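Local coordinates for metallophosphoesterase (Sphaerobacter thermophilus, PDB 3RQZ), which probably acts as a zinc-dependent phosphatase of the calcineurin-like metallophosphoesterase superfamily, at residues A[178-183]-A[209-214]; A[112-117]-A[141-146]. All blocks are in the same frame, centred on the assembly; numbering follows the deposited sequence.

Contact 1: residues A[178-183]-A[209-214]; sequences DVSSGR and DAQRVT
Asp178 and Arg212 form an antiparallel non-hydrogen-bonded pair, their CA atoms 4.8 Å apart, and one step on the backbone N of Val179 donates to O of Gln211 at 2.9 Å. Val179 also closes over this bond with a side-chain branch: chi1 of -63° sets CG1 beside the backbone N and leaves CG2 between N and the carbonyl carbon, with that CG2 methyl of Val179 3.3 Å from O of Gln211. The other methyl, CG1, meets CG2 of Val213 obliquely at 4.2 Å. Valine suits both places, which are buried, and Val213 continues the apolar surface onto Ala204 and Phe206 of strand 201-207. That strand and 212-218 make a hairpin opened by a G1 beta bulge, in which Gln211 and Arg212 both face Glu207; Gln211 supplies the left-handed backbone conformation. Its side chain, extended beyond CG, reaches along Ser180, with OE1 3.6 Å from CA of Ser180, while NE2 stays 3.8 Å from OG of Ser180, a van der Waals approach. Ser180 is itself held by Asp178 in an Asx turn as the edge strand ends. OD1 of Asp178 takes N of Ser180 at 2.9 Å on its anti side and OG of Ser180 at 2.6 Å on its syn lone pair, and this double grip fixes the loop backbone and turns the serine hydroxyl back toward the carboxylate.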
loop_
_atom_site.group_PDB
_atom_site.type_symbol
_atom_site.label_atom_id
_atom_site.label_comp_id
_atom_site.label_asym_id
_atom_site.label_seq_id
_atom_site.Cartn_x
_atom_site.Cartn_y
_atom_site.Cartn_z
ATOM N N ASP A 178 -13.369 -1.582 15.527
ATOM C CA ASP A 178 -13.030 -2.131 16.832
ATOM C C ASP A 178 -12.385 -3.510 16.622
ATOM O O ASP A 178 -13.063 -4.465 16.268
ATOM C CB ASP A 178 -14.336 -2.240 17.663
ATOM C CG ASP A 178 -14.123 -2.763 19.084
ATOM O OD1 ASP A 178 -13.020 -3.231 19.429
ATOM O OD2 ASP A 178 -15.101 -2.709 19.878
ATOM N N VAL A 179 -11.071 -3.614 16.818
ATOM C CA VAL A 179 -10.401 -4.903 16.661
ATOM C C VAL A 179 -10.180 -5.634 17.998
ATOM O O VAL A 179 -9.299 -6.491 18.081
ATOM C CB VAL A 179 -9.060 -4.785 15.865
ATOM C CG1 VAL A 179 -9.305 -4.292 14.435
ATOM C CG2 VAL A 179 -8.073 -3.861 16.576
ATOM N N SER A 180 -10.977 -5.287 19.025
ATOM C CA SER A 180 -10.893 -5.890 20.383
ATOM C C SER A 180 -10.946 -7.395 20.413
ATOM O O SER A 180 -10.143 -8.040 21.096
ATOM C CB SER A 180 -12.034 -5.407 21.289
ATOM O OG SER A 180 -11.858 -4.062 21.631
ATOM N N SER A 181 -11.923 -7.969 19.731
ATOM C CA SER A 181 -12.055 -9.415 19.779
ATOM C C SER A 181 -12.030 -10.059 18.403
ATOM O O SER A 181 -12.531 -9.502 17.421
ATOM C CB SER A 181 -13.305 -9.823 20.555
ATOM O OG SER A 181 -14.395 -9.066 20.100
ATOM N N GLY A 182 -11.433 -11.247 18.344
ATOM C CA GLY A 182 -11.317 -11.969 17.087
ATOM C C GLY A 182 -10.146 -11.466 16.270
ATOM O O GLY A 182 -9.579 -10.388 16.512
ATOM N N ARG A 183 -9.802 -12.241 15.268
ATOM C CA ARG A 183 -8.671 -11.927 14.433
ATOM C C ARG A 183 -9.184 -11.242 13.165
ATOM O O ARG A 183 -10.313 -11.504 12.753
ATOM C CB ARG A 183 -7.968 -13.227 14.110
ATOM C CG ARG A 183 -7.638 -14.036 15.359
ATOM C CD ARG A 183 -7.144 -15.410 14.948
ATOM N NE ARG A 183 -5.881 -15.252 14.306
ATOM C CZ ARG A 183 -5.440 -15.936 13.257
ATOM N NH1 ARG A 183 -6.157 -16.892 12.670
ATOM N NH2 ARG A 183 -4.246 -15.635 12.809
ATOM N N ASP A 209 -3.324 0.465 21.471
ATOM C CA ASP A 209 -3.735 0.528 22.876
ATOM C C ASP A 209 -5.257 0.670 22.984
ATOM O O ASP A 209 -5.858 0.190 23.943
ATOM C CB ASP A 209 -3.036 1.674 23.632
ATOM C CG ASP A 209 -3.455 1.751 25.116
ATOM O OD1 ASP A 209 -2.946 0.956 25.931
ATOM O OD2 ASP A 209 -4.309 2.600 25.469
ATOM N N ALA A 210 -5.876 1.344 22.015
ATOM C CA ALA A 210 -7.326 1.514 22.032
ATOM C C ALA A 210 -8.012 0.380 21.280
ATOM O O ALA A 210 -9.233 0.325 21.241
ATOM C CB ALA A 210 -7.725 2.875 21.440
ATOM N N GLN A 211 -7.216 -0.503 20.673
ATOM C CA GLN A 211 -7.698 -1.626 19.837
ATOM C C GLN A 211 -8.631 -1.182 18.720
ATOM O O GLN A 211 -9.708 -1.743 18.525
ATOM C CB GLN A 211 -8.334 -2.717 20.687
ATOM C CG GLN A 211 -7.360 -3.257 21.702
ATOM C CD GLN A 211 -7.954 -4.342 22.525
ATOM O OE1 GLN A 211 -7.809 -5.522 22.206
ATOM N NE2 GLN A 211 -8.648 -3.959 23.597
ATOM N N ARG A 212 -8.165 -0.196 17.965
ATOM C CA ARG A 212 -8.993 0.526 17.024
ATOM C C ARG A 212 -8.201 0.765 15.738
ATOM O O ARG A 212 -7.004 1.080 15.786
ATOM C CB ARG A 212 -9.395 1.848 17.673
ATOM C CG ARG A 212 -9.991 2.889 16.776
ATOM C CD ARG A 212 -10.050 4.219 17.502
ATOM N NE ARG A 212 -10.843 4.125 18.709
ATOM C CZ ARG A 212 -10.687 4.899 19.782
ATOM N NH1 ARG A 212 -9.727 5.823 19.817
ATOM N NH2 ARG A 212 -11.474 4.729 20.834
ATOM N N VAL A 213 -8.868 0.592 14.601
ATOM C CA VAL A 213 -8.328 0.997 13.286
ATOM C C VAL A 213 -9.345 1.967 12.671
ATOM O O VAL A 213 -10.543 1.669 12.635
ATOM C CB VAL A 213 -8.113 -0.207 12.347
ATOM C CG1 VAL A 213 -7.764 0.242 10.894
ATOM C CG2 VAL A 213 -7.038 -1.145 12.903
ATOM N N THR A 214 -8.880 3.135 12.238
ATOM C CA THR A 214 -9.759 4.126 11.597
ATOM C C THR A 214 -9.313 4.324 10.136
ATOM O O THR A 214 -8.112 4.483 9.851
ATOM C CB THR A 214 -9.789 5.462 12.352
ATOM O OG1 THR A 214 -10.062 5.220 13.737
ATOM C CG2 THR A 214 -10.921 6.376 11.797
#

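Contact 2: residues A[112-117]-A[141-146]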
loop_
_atom_site.group_PDB
_atom_site.type_symbol
_atom_site.label_atom_id
_atom_site.label_comp_id
_atom_site.label_asym_id
_atom_site.label_seq_id
_atom_site.Cartn_x
_atom_site.Cartn_y
_atom_site.Cartn_z
ATOM N N ASP A 112 1.372 -8.451 18.145
ATOM C CA ASP A 112 0.011 -8.769 17.675
ATOM C C ASP A 112 -0.231 -8.573 16.174
ATOM O O ASP A 112 -1.371 -8.681 15.714
ATOM C CB ASP A 112 -1.013 -7.972 18.475
ATOM C CG ASP A 112 -1.181 -8.490 19.882
ATOM O OD1 ASP A 112 -0.731 -9.633 20.179
ATOM O OD2 ASP A 112 -1.772 -7.744 20.700
ATOM N N TRP A 113 0.810 -8.292 15.391
ATOM C CA TRP A 113 0.555 -8.085 13.956
ATOM C C TRP A 113 1.518 -8.739 12.992
ATOM O O TRP A 113 2.675 -8.901 13.287
ATOM C CB TRP A 113 0.397 -6.596 13.608
ATOM C CG TRP A 113 1.416 -5.711 14.228
ATOM C CD1 TRP A 113 2.657 -5.416 13.741
ATOM C CD2 TRP A 113 1.274 -4.977 15.463
ATOM N NE1 TRP A 113 3.311 -4.544 14.609
ATOM C CE2 TRP A 113 2.478 -4.258 15.666
ATOM C CE3 TRP A 113 0.254 -4.876 16.419
ATOM C CZ2 TRP A 113 2.689 -3.436 16.790
ATOM C CZ3 TRP A 113 0.457 -4.053 17.540
ATOM C CH2 TRP A 113 1.671 -3.341 17.708
ATOM N N THR A 114 0.987 -9.114 11.827
ATOM C CA THR A 114 1.759 -9.624 10.721
ATOM C C THR A 114 1.474 -8.646 9.603
ATOM O O THR A 114 0.314 -8.169 9.471
ATOM C CB THR A 114 1.288 -11.047 10.328
ATOM O OG1 THR A 114 1.512 -11.937 11.436
ATOM C CG2 THR A 114 2.037 -11.540 9.078
ATOM N N VAL A 115 2.511 -8.305 8.818
ATOM C CA VAL A 115 2.348 -7.331 7.727
ATOM C C VAL A 115 3.008 -7.880 6.452
ATOM O O VAL A 115 4.186 -8.302 6.485
ATOM C CB VAL A 115 2.999 -5.968 8.074
ATOM C CG1 VAL A 115 2.827 -4.976 6.843
ATOM C CG2 VAL A 115 2.404 -5.386 9.376
ATOM N N VAL A 116 2.235 -7.919 5.365
ATOM C CA VAL A 116 2.680 -8.375 4.048
ATOM C C VAL A 116 2.030 -7.472 2.991
ATOM O O VAL A 116 1.063 -6.740 3.252
ATOM C CB VAL A 116 2.251 -9.851 3.741
ATOM C CG1 VAL A 116 3.026 -10.863 4.636
ATOM C CG2 VAL A 116 0.705 -10.030 3.938
ATOM N N HIS A 117 2.564 -7.521 1.780
ATOM C CA HIS A 117 1.988 -6.745 0.725
ATOM C C HIS A 117 0.697 -7.379 0.208
ATOM O O HIS A 117 -0.278 -6.687 -0.061
ATOM C CB HIS A 117 2.981 -6.637 -0.438
ATOM C CG HIS A 117 2.436 -5.858 -1.588
ATOM N ND1 HIS A 117 2.185 -4.507 -1.496
ATOM C CD2 HIS A 117 2.073 -6.231 -2.843
ATOM C CE1 HIS A 117 1.688 -4.079 -2.647
ATOM N NE2 HIS A 117 1.618 -5.105 -3.483
ATOM N N PHE A 141 -1.339 -16.949 9.214
ATOM C CA PHE A 141 -0.666 -16.089 10.175
ATOM C C PHE A 141 -1.172 -16.450 11.559
ATOM O O PHE A 141 -2.280 -16.977 11.687
ATOM C CB PHE A 141 -0.832 -14.590 9.851
ATOM C CG PHE A 141 -2.227 -14.053 10.064
ATOM C CD1 PHE A 141 -3.223 -14.240 9.104
ATOM C CD2 PHE A 141 -2.536 -13.350 11.235
ATOM C CE1 PHE A 141 -4.527 -13.708 9.289
ATOM C CE2 PHE A 141 -3.822 -12.822 11.445
ATOM C CZ PHE A 141 -4.835 -13.012 10.472
ATOM N N ASP A 142 -0.368 -16.175 12.580
ATOM C CA ASP A 142 -0.647 -16.635 13.935
ATOM C C ASP A 142 -0.696 -15.465 14.946
ATOM O O ASP A 142 -0.492 -15.642 16.135
ATOM C CB ASP A 142 0.393 -17.696 14.338
ATOM C CG ASP A 142 1.844 -17.194 14.206
ATOM O OD1 ASP A 142 2.068 -15.999 13.923
ATOM O OD2 ASP A 142 2.784 -18.005 14.394
ATOM N N THR A 143 -0.954 -14.262 14.453
ATOM C CA THR A 143 -1.105 -13.112 15.317
ATOM C C THR A 143 -2.595 -12.708 15.275
ATOM O O THR A 143 -3.318 -13.138 14.390
ATOM C CB THR A 143 -0.255 -11.946 14.807
ATOM O OG1 THR A 143 -0.494 -11.769 13.400
ATOM C CG2 THR A 143 1.226 -12.231 15.025
ATOM N N PRO A 144 -3.046 -11.881 16.225
ATOM C CA PRO A 144 -4.412 -11.381 16.153
ATOM C C PRO A 144 -4.699 -10.637 14.852
ATOM O O PRO A 144 -5.791 -10.765 14.316
ATOM C CB PRO A 144 -4.485 -10.424 17.346
ATOM C CG PRO A 144 -3.472 -10.951 18.296
ATOM C CD PRO A 144 -2.350 -11.376 17.421
ATOM N N LEU A 145 -3.723 -9.906 14.303
ATOM C CA LEU A 145 -4.013 -9.038 13.144
ATOM C C LEU A 145 -3.057 -9.314 11.989
ATOM O O LEU A 145 -1.887 -9.619 12.234
ATOM C CB LEU A 145 -3.900 -7.566 13.563
ATOM C CG LEU A 145 -4.723 -7.013 14.731
ATOM C CD1 LEU A 145 -4.302 -5.571 14.917
ATOM C CD2 LEU A 145 -6.241 -7.113 14.491
ATOM N N CYS A 146 -3.570 -9.267 10.751
ATOM C CA CYS A 146 -2.728 -9.235 9.526
ATOM C C CYS A 146 -3.099 -8.051 8.639
ATOM O O CYS A 146 -4.285 -7.878 8.268
ATOM C CB CYS A 146 -2.858 -10.527 8.709
ATOM S SG CYS A 146 -1.614 -10.648 7.361
HETATM O O HOH W 1 2.243 -14.587 11.535
#
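Two backbone hydrogen bonds knit Asp112 and Thr114 to Leu145 in parallel register: N of Leu145 donates to O of Asp112 at 3.0 Å, and N of Thr114 to O of Leu145 at 2.9 Å. A CA-H...O contact, CA of Cys146 to O of Thr114 at 3.2 Å, extends the ladder. Strands 113-116 and 145-147 are thereby joined as the two strands of a beta-alpha-beta unit whose helix is 131-137. Among the side chains the polar link is a pair of hydroxyls, OG1 of Thr114 and OG1 of Thr143, hydrogen-bonded at 2.8 Å. Thr143 holds its OG1 between backbone N and carbonyl carbon (chi1 49°), from where the hydroxyl donates to O of Leu145 at 2.8 Å, reaching it from the face opposite N of Thr114. A valine in place of Thr143 would probably leave OG1 of Thr114 without its protein partner here and O of Leu145 with one donor fewer. A water 2.8 Å from OG1 of Thr114 gives a proton to OD1 of Asp142, bridging the segments once more. Packing contacts flank these bonds. The ring of Pro144 crosses the Asp112 side chain, CG of Pro144 lying 3.6 Å from OD1 of Asp112. CB of Trp113 meets CB of Leu145 on one face of the sheet. On the other, SG of Cys146 touches the CG2 methyls of Thr114 and Val116, and CB of Cys146 sits over the centre of the Phe141 ring. Threonine suits both positions, pairing a methyl with a hydroxyl bonded inside the fold, and the two donors at O of Leu145 tie Thr143 and strand 113-116 to strand 145-147.

In the fold
Contact 1 sits at the edge of the six-stranded sheet, contact 2 within the five-stranded one, and the two centres are 13 Å apart. Arg183, at the end of 178-183, joins them: its NH2 makes probable hydrogen bonds to O of Phe141 at 2.6 Å and to O of Thr143 at 3.1 Å, and the guanidinium also makes a cation-pi contact with Phe141 and a salt bridge to Glu159. Contact 1 lies away from the metals. Strand 113-116 of contact 2 instead runs toward them: the side chain of Val116 is about 11 Å from a bound zinc ion, and His117 beyond it packs against the zinc ligands Asp11, Asp37 and His150.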